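Local coordinates for N-isopropylammelide isopropylaminohydrolase (Burkholderia multivorans ATCC 17616, PDB 6NBO), which belongs to the amidohydrolase family of metal-dependent enzymes, built on a TIM barrel, and holds zinc ions in its metal site, at residues L61-T66 with R113-A118; T278-A283 with A326-F331; G301-V306 with L319-L324; S315-E320 with P383-V388. All coordinates share one frame; numbering follows the deposited sequence.

Contact 1 (L61-T66 with R113-A118). With ZN (zinc ion), chain B.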
loop_
_atom_site.group_PDB
_atom_site.type_symbol
_atom_site.label_atom_id
_atom_site.label_comp_id
_atom_site.label_asym_id
_atom_site.label_seq_id
_atom_site.Cartn_x
_atom_site.Cartn_y
_atom_site.Cartn_z
ATOM N N LEU A 61 -5.879 -8.033 -3.443
ATOM C CA LEU A 61 -5.954 -6.647 -3.008
ATOM C C LEU A 61 -4.551 -6.155 -2.653
ATOM O O LEU A 61 -3.624 -6.944 -2.442
ATOM C CB LEU A 61 -6.922 -6.518 -1.813
ATOM C CG LEU A 61 -8.311 -7.124 -2.076
ATOM C CD1 LEU A 61 -9.295 -6.977 -0.885
ATOM C CD2 LEU A 61 -8.942 -6.531 -3.350
ATOM N N VAL A 62 -4.385 -4.836 -2.635
ATOM C CA VAL A 62 -3.080 -4.220 -2.446
ATOM C C VAL A 62 -3.177 -3.235 -1.287
ATOM O O VAL A 62 -4.027 -2.340 -1.305
ATOM C CB VAL A 62 -2.605 -3.495 -3.718
ATOM C CG1 VAL A 62 -1.215 -2.875 -3.515
ATOM C CG2 VAL A 62 -2.615 -4.464 -4.913
ATOM N N GLU A 63 -2.301 -3.390 -0.296
ATOM C CA GLU A 63 -2.097 -2.367 0.723
ATOM C C GLU A 63 -0.922 -1.500 0.285
ATOM O O GLU A 63 0.229 -1.938 0.322
ATOM C CB GLU A 63 -1.858 -3.020 2.087
ATOM C CG GLU A 63 -1.278 -2.087 3.160
ATOM C CD GLU A 63 -2.162 -0.904 3.442
ATOM O OE1 GLU A 63 -2.181 0.024 2.607
ATOM O OE2 GLU A 63 -2.847 -0.897 4.491
ATOM N N GLY A 64 -1.211 -0.276 -0.170
ATOM C CA GLY A 64 -0.183 0.589 -0.714
ATOM C C GLY A 64 0.578 1.429 0.295
ATOM O O GLY A 64 1.538 2.111 -0.082
ATOM N N HIS A 65 0.172 1.422 1.571
ATOM C CA HIS A 65 0.846 2.237 2.585
ATOM C C HIS A 65 0.402 1.786 3.966
ATOM O O HIS A 65 -0.691 2.136 4.417
ATOM C CB HIS A 65 0.549 3.731 2.411
ATOM C CG HIS A 65 1.295 4.643 3.353
ATOM N ND1 HIS A 65 2.143 5.636 2.912
ATOM C CD2 HIS A 65 1.266 4.754 4.706
ATOM C CE1 HIS A 65 2.617 6.309 3.950
ATOM N NE2 HIS A 65 2.109 5.784 5.051
ATOM N N THR A 66 1.236 1.020 4.651
ATOM C CA THR A 66 0.987 0.763 6.061
ATOM C C THR A 66 2.330 0.779 6.784
ATOM O O THR A 66 3.373 1.099 6.196
ATOM C CB THR A 66 0.205 -0.544 6.253
ATOM O OG1 THR A 66 -0.246 -0.619 7.615
ATOM C CG2 THR A 66 1.075 -1.778 5.929
ATOM N N ARG A 113 -0.456 -11.621 7.913
ATOM C CA ARG A 113 -1.291 -12.800 7.715
ATOM C C ARG A 113 -2.774 -12.445 7.732
ATOM O O ARG A 113 -3.563 -13.045 6.989
ATOM C CB ARG A 113 -0.945 -13.859 8.763
ATOM C CG ARG A 113 0.264 -14.685 8.334
ATOM C CD ARG A 113 0.671 -15.752 9.332
ATOM N NE ARG A 113 1.601 -16.687 8.710
ATOM C CZ ARG A 113 2.476 -17.422 9.375
ATOM N NH1 ARG A 113 2.547 -17.334 10.696
ATOM N NH2 ARG A 113 3.282 -18.245 8.718
ATOM N N ALA A 114 -3.177 -11.468 8.552
ATOM C CA ALA A 114 -4.566 -11.010 8.516
ATOM C C ALA A 114 -4.884 -10.323 7.191
ATOM O O ALA A 114 -5.995 -10.475 6.654
ATOM C CB ALA A 114 -4.846 -10.058 9.687
ATOM N N PHE A 115 -3.944 -9.538 6.667
ATOM C CA PHE A 115 -4.104 -8.993 5.320
ATOM C C PHE A 115 -4.359 -10.115 4.311
ATOM O O PHE A 115 -5.325 -10.069 3.539
ATOM C CB PHE A 115 -2.857 -8.195 4.935
ATOM C CG PHE A 115 -2.914 -6.721 5.318
ATOM C CD1 PHE A 115 -3.752 -5.846 4.638
ATOM C CD2 PHE A 115 -2.107 -6.216 6.329
ATOM C CE1 PHE A 115 -3.791 -4.490 4.955
ATOM C CE2 PHE A 115 -2.141 -4.843 6.661
ATOM C CZ PHE A 115 -2.990 -3.992 5.976
ATOM N N LEU A 116 -3.510 -11.142 4.326
ATOM C CA LEU A 116 -3.666 -12.268 3.403
ATOM C C LEU A 116 -5.033 -12.930 3.554
ATOM O O LEU A 116 -5.722 -13.185 2.558
ATOM C CB LEU A 116 -2.550 -13.287 3.627
ATOM C CG LEU A 116 -2.522 -14.475 2.649
ATOM C CD1 LEU A 116 -2.397 -13.990 1.182
ATOM C CD2 LEU A 116 -1.400 -15.422 3.002
ATOM N N ALA A 117 -5.459 -13.195 4.794
ATOM C CA ALA A 117 -6.747 -13.855 5.000
ATOM C C ALA A 117 -7.907 -13.024 4.456
ATOM O O ALA A 117 -8.945 -13.576 4.064
ATOM C CB ALA A 117 -6.963 -14.144 6.491
ATOM N N ALA A 118 -7.762 -11.703 4.451
ATOM C CA ALA A 118 -8.753 -10.792 3.892
ATOM C C ALA A 118 -8.476 -10.448 2.428
ATOM O O ALA A 118 -9.040 -9.471 1.914
ATOM C CB ALA A 118 -8.813 -9.500 4.724
HETATM ZN ZN ZN B . 2.438 6.609 6.916
#
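Glu-63 lays its CB, CG and carboxylate across the CE1-CZ side of the Phe-115 ring. The aliphatic part packs at van der Waals distance: Glu-63 CB stands 3.8 Å from Phe-115 CE1, and its CG packs about as closely on CZ. The carboxylate comes nearer, with Glu-63 OE2 3.4 Å from Phe-115 CZ, an oblique approach in which the carboxylate and ring planes are 72° apart. Glu-63 reaches this place because CG lies anti to the backbone N (chi1 165°) and the chain then folds at chi2, turning the carboxylate forward along its own chain, toward His-65. There OE1 accepts the backbone N-H of His-65 at 2.9 Å from His-65 N to Glu-63 OE1, almost straight at 169° but from above the carboxylate plane. OE2 is taken by Asn-303 ND2, so both oxygens of this buried acid have donors, which restrains the carboxylate's rotation. The segment is the end of strand 56-66 of the TIM barrel, where His-65 and His-67 form the HxH pair of the amidohydrolase family. His-65 NE2 binds a zinc ion at 2.1 Å, with His-67, His-218 and Asp-304 completing the site, while His-65 ND1 is engaged by Ser-249. Glu-63 thus holds the backbone of a metal ligand as a second-shell residue, and Phe-115 of helix 104-117 packs on its side chain. Nearer the beginning of the segment, where the helix has just ended, the contact is thinner: Leu-61 CD1 lies 3.8 Å from Ala-118 O, an oxygen that accepts from Arg-385 NH1.

Contact 2 (T278-A283 with A326-F331)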
loop_
_atom_site.group_PDB
_atom_site.type_symbol
_atom_site.label_atom_id
_atom_site.label_comp_id
_atom_site.label_asym_id
_atom_site.label_seq_id
_atom_site.Cartn_x
_atom_site.Cartn_y
_atom_site.Cartn_z
ATOM N N THR A 278 -3.231 8.005 -0.738
ATOM C CA THR A 278 -4.186 8.594 0.191
ATOM C C THR A 278 -4.710 7.502 1.108
ATOM O O THR A 278 -4.968 6.379 0.670
ATOM C CB THR A 278 -5.341 9.318 -0.525
ATOM O OG1 THR A 278 -6.146 9.991 0.451
ATOM C CG2 THR A 278 -6.221 8.356 -1.348
ATOM N N THR A 279 -4.810 7.819 2.394
ATOM C CA THR A 279 -5.404 6.916 3.367
ATOM C C THR A 279 -6.747 7.442 3.837
ATOM O O THR A 279 -7.338 6.887 4.771
ATOM C CB THR A 279 -4.446 6.710 4.538
ATOM O OG1 THR A 279 -4.341 7.925 5.291
ATOM C CG2 THR A 279 -3.063 6.314 4.005
ATOM N N ALA A 280 -7.222 8.516 3.205
ATOM C CA ALA A 280 -8.525 9.112 3.469
ATOM C C ALA A 280 -8.776 9.448 4.942
ATOM O O ALA A 280 -9.829 9.105 5.486
ATOM C CB ALA A 280 -9.632 8.211 2.941
ATOM N N PRO A 281 -7.850 10.147 5.605
ATOM C CA PRO A 281 -8.145 10.623 6.964
ATOM C C PRO A 281 -9.353 11.549 6.951
ATOM O O PRO A 281 -9.510 12.383 6.058
ATOM C CB PRO A 281 -6.867 11.364 7.366
ATOM C CG PRO A 281 -6.274 11.803 6.045
ATOM C CD PRO A 281 -6.563 10.665 5.114
ATOM N N ALA A 282 -10.227 11.381 7.940
ATOM C CA ALA A 282 -11.507 12.077 7.928
ATOM C C ALA A 282 -11.436 13.494 8.485
ATOM O O ALA A 282 -12.438 14.213 8.395
ATOM C CB ALA A 282 -12.555 11.271 8.709
ATOM N N ALA A 283 -10.290 13.928 9.028
ATOM C CA ALA A 283 -10.216 15.197 9.747
ATOM C C ALA A 283 -9.147 16.146 9.211
ATOM O O ALA A 283 -8.791 17.112 9.895
ATOM C CB ALA A 283 -9.973 14.947 11.240
ATOM N N ALA A 326 -13.850 6.188 -0.625
ATOM C CA ALA A 326 -15.063 6.613 -1.315
ATOM C C ALA A 326 -15.873 7.579 -0.457
ATOM O O ALA A 326 -16.310 8.639 -0.929
ATOM C CB ALA A 326 -15.892 5.381 -1.697
ATOM N N MET A 327 -16.066 7.241 0.820
ATOM C CA MET A 327 -16.797 8.131 1.721
ATOM C C MET A 327 -16.103 9.477 1.847
ATOM O O MET A 327 -16.745 10.532 1.775
ATOM C CB MET A 327 -16.930 7.485 3.109
ATOM C CG MET A 327 -17.822 6.266 3.161
ATOM S SD MET A 327 -17.710 5.490 4.806
ATOM C CE MET A 327 -19.323 4.738 4.927
ATOM N N ARG A 328 -14.786 9.458 2.048
ATOM C CA ARG A 328 -14.046 10.703 2.220
ATOM C C ARG A 328 -14.164 11.590 0.990
ATOM O O ARG A 328 -14.174 12.819 1.112
ATOM C CB ARG A 328 -12.578 10.403 2.526
ATOM C CG ARG A 328 -11.714 11.637 2.776
ATOM C CD ARG A 328 -12.138 12.387 4.044
ATOM N NE ARG A 328 -11.344 13.593 4.276
ATOM C CZ ARG A 328 -11.587 14.770 3.709
ATOM N NH1 ARG A 328 -12.608 14.903 2.869
ATOM N NH2 ARG A 328 -10.811 15.816 3.980
ATOM N N ASN A 329 -14.271 10.994 -0.194
ATOM C CA ASN A 329 -14.382 11.747 -1.433
ATOM C C ASN A 329 -15.828 11.984 -1.848
ATOM O O ASN A 329 -16.068 12.472 -2.959
ATOM C CB ASN A 329 -13.610 11.027 -2.542
ATOM C CG ASN A 329 -12.114 11.276 -2.461
ATOM O OD1 ASN A 329 -11.590 12.143 -3.149
ATOM N ND2 ASN A 329 -11.419 10.524 -1.605
ATOM N N ASP A 330 -16.788 11.666 -0.972
ATOM C CA ASP A 330 -18.214 11.908 -1.206
ATOM C C ASP A 330 -18.720 11.135 -2.421
ATOM O O ASP A 330 -19.617 11.586 -3.133
ATOM C CB ASP A 330 -18.505 13.409 -1.356
ATOM C CG ASP A 330 -19.936 13.769 -0.986
ATOM O OD1 ASP A 330 -20.643 12.918 -0.407
ATOM O OD2 ASP A 330 -20.351 14.907 -1.277
ATOM N N PHE A 331 -18.135 9.970 -2.684
ATOM C CA PHE A 331 -18.596 9.138 -3.789
ATOM C C PHE A 331 -19.960 8.534 -3.463
ATOM O O PHE A 331 -20.202 8.086 -2.340
ATOM C CB PHE A 331 -17.595 8.012 -4.065
ATOM C CG PHE A 331 -16.293 8.464 -4.698
ATOM C CD1 PHE A 331 -16.106 9.774 -5.112
ATOM C CD2 PHE A 331 -15.265 7.551 -4.893
ATOM C CE1 PHE A 331 -14.902 10.166 -5.692
ATOM C CE2 PHE A 331 -14.062 7.929 -5.476
ATOM C CZ PHE A 331 -13.885 9.247 -5.881
HETATM O O HOH W 1 -8.598 11.165 -0.954
#
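The guanidinium of Arg-328 meets Pro-281 edge-on: the Pro-281 carbonyl O lies within 1° of its plane and accepts from Arg-328 NE at 2.8 Å, with an N-H...O angle of 146°. Farther from the contact, one face of the Phe-331 ring carries Asn-329 CB, 3.5 Å above the plane and offset toward the rim. Arg-328 NH2 makes a second bond, to Val-284 O, so the guanidinium spans two carbonyls of the same loop, which restrains its rotation. The stem of the side chain contributes packing. Arg-328 CB packs 3.7 Å from Ala-280 CB. With CG anti to the backbone N (chi1 -178°), the bend at chi2 carries Arg-328 CD to 3.9 Å from Ala-282 CA. A water also joins the segments, 3.1 Å from Thr-278 OG1 and accepting from Asn-329 ND2 at 3.0 Å. The helix stops here: Phe-331 N bonds to Ala-326 O at 2.9 Å and Asp-330 N to Met-327 O, with Asp-330 at positive phi. Helix 318-328 therefore closes in a Schellman motif, beside a loop that follows strand 275-278 of the TIM barrel and brings Pro-281 to about 8 Å, side chain to metal, from a zinc ion.

Contact 3 (G301-V306 with L319-L324). With ZN (zinc ion), chain B; ZN (zinc ion), chain M.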
loop_
_atom_site.group_PDB
_atom_site.type_symbol
_atom_site.label_atom_id
_atom_site.label_comp_id
_atom_site.label_asym_id
_atom_site.label_seq_id
_atom_site.Cartn_x
_atom_site.Cartn_y
_atom_site.Cartn_z
ATOM N N GLY A 301 -4.246 3.558 -2.584
ATOM C CA GLY A 301 -4.918 3.552 -1.293
ATOM C C GLY A 301 -4.079 2.857 -0.228
ATOM O O GLY A 301 -3.305 1.952 -0.517
ATOM N N GLY A 302 -4.222 3.303 1.019
ATOM C CA GLY A 302 -3.537 2.636 2.116
ATOM C C GLY A 302 -4.247 2.855 3.435
ATOM O O GLY A 302 -5.030 3.795 3.585
ATOM N N ASN A 303 -3.964 1.974 4.407
ATOM C CA ASN A 303 -4.513 2.174 5.752
ATOM C C ASN A 303 -3.773 3.255 6.522
ATOM O O ASN A 303 -4.380 3.932 7.357
ATOM C CB ASN A 303 -4.445 0.887 6.595
ATOM C CG ASN A 303 -5.610 -0.041 6.348
ATOM O OD1 ASN A 303 -6.708 0.169 6.873
ATOM N ND2 ASN A 303 -5.380 -1.086 5.549
ATOM N N ASP A 304 -2.473 3.412 6.268
ATOM C CA ASP A 304 -1.525 3.983 7.222
ATOM C C ASP A 304 -1.427 3.018 8.398
ATOM O O ASP A 304 -1.490 1.801 8.204
ATOM C CB ASP A 304 -1.930 5.390 7.690
ATOM C CG ASP A 304 -0.733 6.315 7.824
ATOM O OD1 ASP A 304 0.392 5.866 7.529
ATOM O OD2 ASP A 304 -0.916 7.481 8.222
ATOM N N GLY A 305 -1.306 3.534 9.619
ATOM C CA GLY A 305 -1.158 2.650 10.771
ATOM C C GLY A 305 -2.367 1.756 10.983
ATOM O O GLY A 305 -3.490 2.058 10.581
ATOM N N VAL A 306 -2.127 0.618 11.635
ATOM C CA VAL A 306 -3.192 -0.307 12.012
ATOM C C VAL A 306 -3.018 -0.634 13.492
ATOM O O VAL A 306 -2.108 -1.389 13.857
ATOM C CB VAL A 306 -3.178 -1.593 11.173
ATOM C CG1 VAL A 306 -4.219 -2.582 11.714
ATOM C CG2 VAL A 306 -3.432 -1.278 9.693
ATOM N N LEU A 319 -10.899 -3.782 1.186
ATOM C CA LEU A 319 -12.204 -3.328 0.711
ATOM C C LEU A 319 -12.755 -2.255 1.636
ATOM O O LEU A 319 -13.386 -1.294 1.183
ATOM C CB LEU A 319 -13.188 -4.500 0.602
ATOM C CG LEU A 319 -12.926 -5.529 -0.501
ATOM C CD1 LEU A 319 -14.079 -6.541 -0.601
ATOM C CD2 LEU A 319 -12.695 -4.812 -1.842
ATOM N N GLU A 320 -12.517 -2.395 2.946
ATOM C CA GLU A 320 -12.960 -1.362 3.873
ATOM C C GLU A 320 -12.217 -0.055 3.633
ATOM O O GLU A 320 -12.802 1.031 3.753
ATOM C CB GLU A 320 -12.775 -1.821 5.318
ATOM C CG GLU A 320 -13.309 -0.814 6.320
ATOM C CD GLU A 320 -13.542 -1.450 7.665
ATOM O OE1 GLU A 320 -12.702 -1.259 8.564
ATOM O OE2 GLU A 320 -14.550 -2.172 7.807
ATOM N N ARG A 321 -10.924 -0.128 3.313
ATOM C CA ARG A 321 -10.199 1.107 3.021
ATOM C C ARG A 321 -10.740 1.769 1.759
ATOM O O ARG A 321 -10.863 3.002 1.692
ATOM C CB ARG A 321 -8.701 0.823 2.890
ATOM C CG ARG A 321 -7.835 2.076 2.705
ATOM C CD ARG A 321 -8.089 3.118 3.781
ATOM N NE ARG A 321 -8.133 2.564 5.139
ATOM C CZ ARG A 321 -8.175 3.312 6.240
ATOM N NH1 ARG A 321 -8.153 4.635 6.148
ATOM N NH2 ARG A 321 -8.232 2.742 7.431
ATOM N N ALA A 322 -11.088 0.966 0.756
ATOM C CA ALA A 322 -11.720 1.514 -0.438
ATOM C C ALA A 322 -13.017 2.213 -0.083
ATOM O O ALA A 322 -13.292 3.319 -0.570
ATOM C CB ALA A 322 -11.982 0.403 -1.456
ATOM N N MET A 323 -13.825 1.584 0.777
ATOM C CA MET A 323 -15.053 2.220 1.239
ATOM C C MET A 323 -14.764 3.551 1.920
ATOM O O MET A 323 -15.481 4.535 1.704
ATOM C CB MET A 323 -15.799 1.295 2.207
ATOM C CG MET A 323 -17.176 1.824 2.610
ATOM S SD MET A 323 -17.858 0.932 4.014
ATOM C CE MET A 323 -16.823 1.561 5.343
ATOM N N LEU A 324 -13.723 3.609 2.754
ATOM C CA LEU A 324 -13.459 4.854 3.476
ATOM C C LEU A 324 -12.950 5.942 2.534
ATOM O O LEU A 324 -13.285 7.124 2.694
ATOM C CB LEU A 324 -12.461 4.604 4.599
ATOM C CG LEU A 324 -12.957 3.730 5.751
ATOM C CD1 LEU A 324 -11.792 3.413 6.678
ATOM C CD2 LEU A 324 -14.064 4.447 6.518
HETATM ZN ZN ZN B . 2.438 6.609 6.916
HETATM ZN ZN ZN M . 1.078 8.755 8.485
HETATM O O HOH W 2 3.004 7.754 9.284
#
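Arg-321 gives two hydrogen bonds to a single acceptor, Asn-303 OD1, both weak: Arg-321 NH2 lies 3.0 Å from Asn-303 OD1 with an N-H...O angle of 131°, and NE lies 3.3 Å from the same oxygen. Both bonds are bent, and the amide and guanidinium planes are 72° apart. The segment 301-306 follows the barrel strand 299-301, and Asp-304 is the metal-binding aspartate expected after the last strand of an amidohydrolase TIM barrel. Its carboxylate bridges two zinc ions: Asp-304 OD1 binds one zinc ion at 2.3 Å and its OD2 the other at 2.4 Å; His-250 and a water also bind the second. Asn-303 sits next to this ligand and is fixed from several directions: OD1 also accepts from Ser-315 N, while ND2 gives its strongest bond to Glu-63 OE2. Arg-321 NH1 reaches in turn to Thr-279 O, a weak bond. Around this polar centre the guanidinium is sandwiched, with Leu-324 CD1 3.6 Å above one face, over its centre, and Asn-303 CA near the rim of the opposite face. The bend at chi3 (46°) turns NE toward Asn-303, and the bend at chi2 lays CD against a buried carbonyl that has no polar partner in the model: Arg-321 CD lies 3.1 Å from Gly-302 O.

Contact 4 (S315-E320 with P383-V388)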
loop_
_atom_site.group_PDB
_atom_site.type_symbol
_atom_site.label_atom_id
_atom_site.label_comp_id
_atom_site.label_asym_id
_atom_site.label_seq_id
_atom_site.Cartn_x
_atom_site.Cartn_y
_atom_site.Cartn_z
ATOM N N SER A 315 -7.448 -1.512 9.324
ATOM C CA SER A 315 -7.995 -2.855 9.186
ATOM C C SER A 315 -7.232 -3.582 8.094
ATOM O O SER A 315 -6.811 -2.957 7.115
ATOM C CB SER A 315 -9.494 -2.806 8.841
ATOM O OG SER A 315 -9.940 -4.005 8.240
ATOM N N PRO A 316 -7.033 -4.896 8.229
ATOM C CA PRO A 316 -6.466 -5.682 7.118
ATOM C C PRO A 316 -7.418 -5.862 5.946
ATOM O O PRO A 316 -7.050 -6.528 4.977
ATOM C CB PRO A 316 -6.145 -7.039 7.774
ATOM C CG PRO A 316 -7.073 -7.132 8.933
ATOM C CD PRO A 316 -7.322 -5.717 9.418
ATOM N N ASP A 317 -8.630 -5.312 6.005
ATOM C CA ASP A 317 -9.601 -5.432 4.914
ATOM C C ASP A 317 -9.437 -4.235 3.974
ATOM O O ASP A 317 -9.916 -3.139 4.267
ATOM C CB ASP A 317 -11.017 -5.505 5.489
ATOM C CG ASP A 317 -12.052 -5.823 4.435
ATOM O OD1 ASP A 317 -11.729 -5.690 3.242
ATOM O OD2 ASP A 317 -13.180 -6.213 4.781
ATOM N N MET A 318 -8.782 -4.438 2.818
ATOM C CA MET A 318 -8.596 -3.315 1.904
ATOM C C MET A 318 -9.887 -2.912 1.214
ATOM O O MET A 318 -9.965 -1.791 0.700
ATOM C CB MET A 318 -7.524 -3.619 0.852
ATOM C CG MET A 318 -6.094 -3.681 1.423
ATOM S SD MET A 318 -5.681 -2.264 2.462
ATOM C CE MET A 318 -5.711 -0.941 1.242
ATOM N N LEU A 319 -10.899 -3.782 1.186
ATOM C CA LEU A 319 -12.204 -3.328 0.711
ATOM C C LEU A 319 -12.755 -2.255 1.636
ATOM O O LEU A 319 -13.386 -1.294 1.183
ATOM C CB LEU A 319 -13.188 -4.500 0.602
ATOM C CG LEU A 319 -12.926 -5.529 -0.501
ATOM C CD1 LEU A 319 -14.079 -6.541 -0.601
ATOM C CD2 LEU A 319 -12.695 -4.812 -1.842
ATOM N N GLU A 320 -12.517 -2.395 2.946
ATOM C CA GLU A 320 -12.960 -1.362 3.873
ATOM C C GLU A 320 -12.217 -0.055 3.633
ATOM O O GLU A 320 -12.802 1.031 3.753
ATOM C CB GLU A 320 -12.775 -1.821 5.318
ATOM C CG GLU A 320 -13.309 -0.814 6.320
ATOM C CD GLU A 320 -13.542 -1.450 7.665
ATOM O OE1 GLU A 320 -12.702 -1.259 8.564
ATOM O OE2 GLU A 320 -14.550 -2.172 7.807
ATOM N N PRO A 383 -18.008 -8.070 1.915
ATOM C CA PRO A 383 -18.302 -9.475 2.220
ATOM C C PRO A 383 -17.032 -10.252 2.538
ATOM O O PRO A 383 -15.948 -9.933 2.050
ATOM C CB PRO A 383 -18.968 -9.989 0.931
ATOM C CG PRO A 383 -18.458 -9.116 -0.137
ATOM C CD PRO A 383 -18.265 -7.748 0.498
ATOM N N VAL A 384 -17.180 -11.283 3.375
ATOM C CA VAL A 384 -16.036 -12.114 3.737
ATOM C C VAL A 384 -15.385 -12.646 2.472
ATOM O O VAL A 384 -16.062 -12.906 1.472
ATOM C CB VAL A 384 -16.487 -13.261 4.663
ATOM C CG1 VAL A 384 -17.411 -14.219 3.923
ATOM C CG2 VAL A 384 -15.288 -14.015 5.221
ATOM N N ARG A 385 -14.055 -12.761 2.481
ATOM C CA ARG A 385 -13.384 -13.394 1.346
ATOM C C ARG A 385 -13.678 -14.888 1.399
ATOM O O ARG A 385 -13.139 -15.612 2.246
ATOM C CB ARG A 385 -11.877 -13.143 1.363
ATOM C CG ARG A 385 -11.441 -11.709 1.577
ATOM C CD ARG A 385 -12.169 -10.703 0.686
ATOM N NE ARG A 385 -13.158 -9.918 1.425
ATOM C CZ ARG A 385 -12.885 -8.776 2.057
ATOM N NH1 ARG A 385 -11.653 -8.281 2.051
ATOM N NH2 ARG A 385 -13.849 -8.126 2.695
ATOM N N ARG A 386 -14.551 -15.357 0.514
ATOM C CA ARG A 386 -14.883 -16.776 0.515
ATOM C C ARG A 386 -13.662 -17.632 0.190
ATOM O O ARG A 386 -13.471 -18.708 0.774
ATOM C CB ARG A 386 -16.000 -17.053 -0.483
ATOM C CG ARG A 386 -16.430 -18.509 -0.432
ATOM C CD ARG A 386 -17.081 -18.930 -1.711
ATOM N NE ARG A 386 -18.356 -18.258 -1.902
ATOM C CZ ARG A 386 -19.002 -18.233 -3.058
ATOM N NH1 ARG A 386 -18.477 -18.840 -4.118
ATOM N NH2 ARG A 386 -20.163 -17.598 -3.157
ATOM N N LEU A 387 -12.821 -17.160 -0.723
ATOM C CA LEU A 387 -11.633 -17.877 -1.172
ATOM C C LEU A 387 -10.538 -16.864 -1.443
ATOM O O LEU A 387 -10.795 -15.821 -2.043
ATOM C CB LEU A 387 -11.900 -18.680 -2.454
ATOM C CG LEU A 387 -10.706 -19.476 -3.000
ATOM C CD1 LEU A 387 -10.353 -20.609 -2.046
ATOM C CD2 LEU A 387 -11.009 -20.030 -4.381
ATOM N N VAL A 388 -9.323 -17.154 -0.983
ATOM C CA VAL A 388 -8.150 -16.378 -1.366
ATOM C C VAL A 388 -7.158 -17.355 -1.972
ATOM O O VAL A 388 -6.812 -18.369 -1.349
ATOM C CB VAL A 388 -7.527 -15.603 -0.190
ATOM C CG1 VAL A 388 -6.342 -14.770 -0.680
ATOM C CG2 VAL A 388 -8.569 -14.688 0.471
#
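Asp-317 and Arg-385 meet end-on, NH1 and NH2 of the guanidinium each taking one carboxylate oxygen, yet the two groups are far from coplanar, their planes standing 58° apart. This salt bridge ties the N-cap of helix 318-328 in the TIM barrel to the loop leading into strand 387-390, part of the beta structure that amidohydrolases carry beside the barrel. From Arg-385 NH1 to Asp-317 OD1 the distance is 2.9 Å, and OD1 is met from above the carboxylate plane by 61°. From Arg-385 NH2 to Asp-317 OD2 it is again 2.9 Å, on the syn side but tilted out of the carboxylate plane. Asp-317 OD1 is shared: Leu-319 N donates to it at 2.9 Å and Glu-320 N more distantly, both weak capping bonds, so the acid serves helix end and arginine at once, and the arginine and the helix N-terminus would both probably favour the ionised carboxylate. Ser-315 OG steadies the approach to the cap by accepting from Asp-317 N in an ST turn. Arg-385 is also held side-on by its own loop, with Arg-385 NE 2.9 Å and NH2 2.8 Å from Pro-383 O, both nitrogens holding that oxygen in the guanidinium plane. Its bends at chi2 and at chi3 (106°) curl the guanidinium back to its own loop. Leu-319 runs past Arg-385 in the opposite direction and covers one guanidinium face, CD1 lying 3.6 Å above the plane over its centre. The same methyl, Leu-319 CD1, ends 4.5 Å from Pro-383 CD.

In the fold
Contacts 1 and 3 are buried and each holds a zinc ligand, whereas contacts 2 and 4 are only partly buried and lie farther from the centre of the chain. Helix 318-328 serves three of them: its start in contact 4, its middle in contact 3, its end in contact 2. Charge is handled differently with place. An acid laid against a ring marks contact 1, weak arginine-amide bonds contact 3, one arginine-to-carbonyl bond plus a water contact 2, and a full salt bridge contact 4. Contacts 1, 3 and 4 touch one another through polar bonds and packing. Contacts 2 and 4 do not touch, their centres about 19 Å apart.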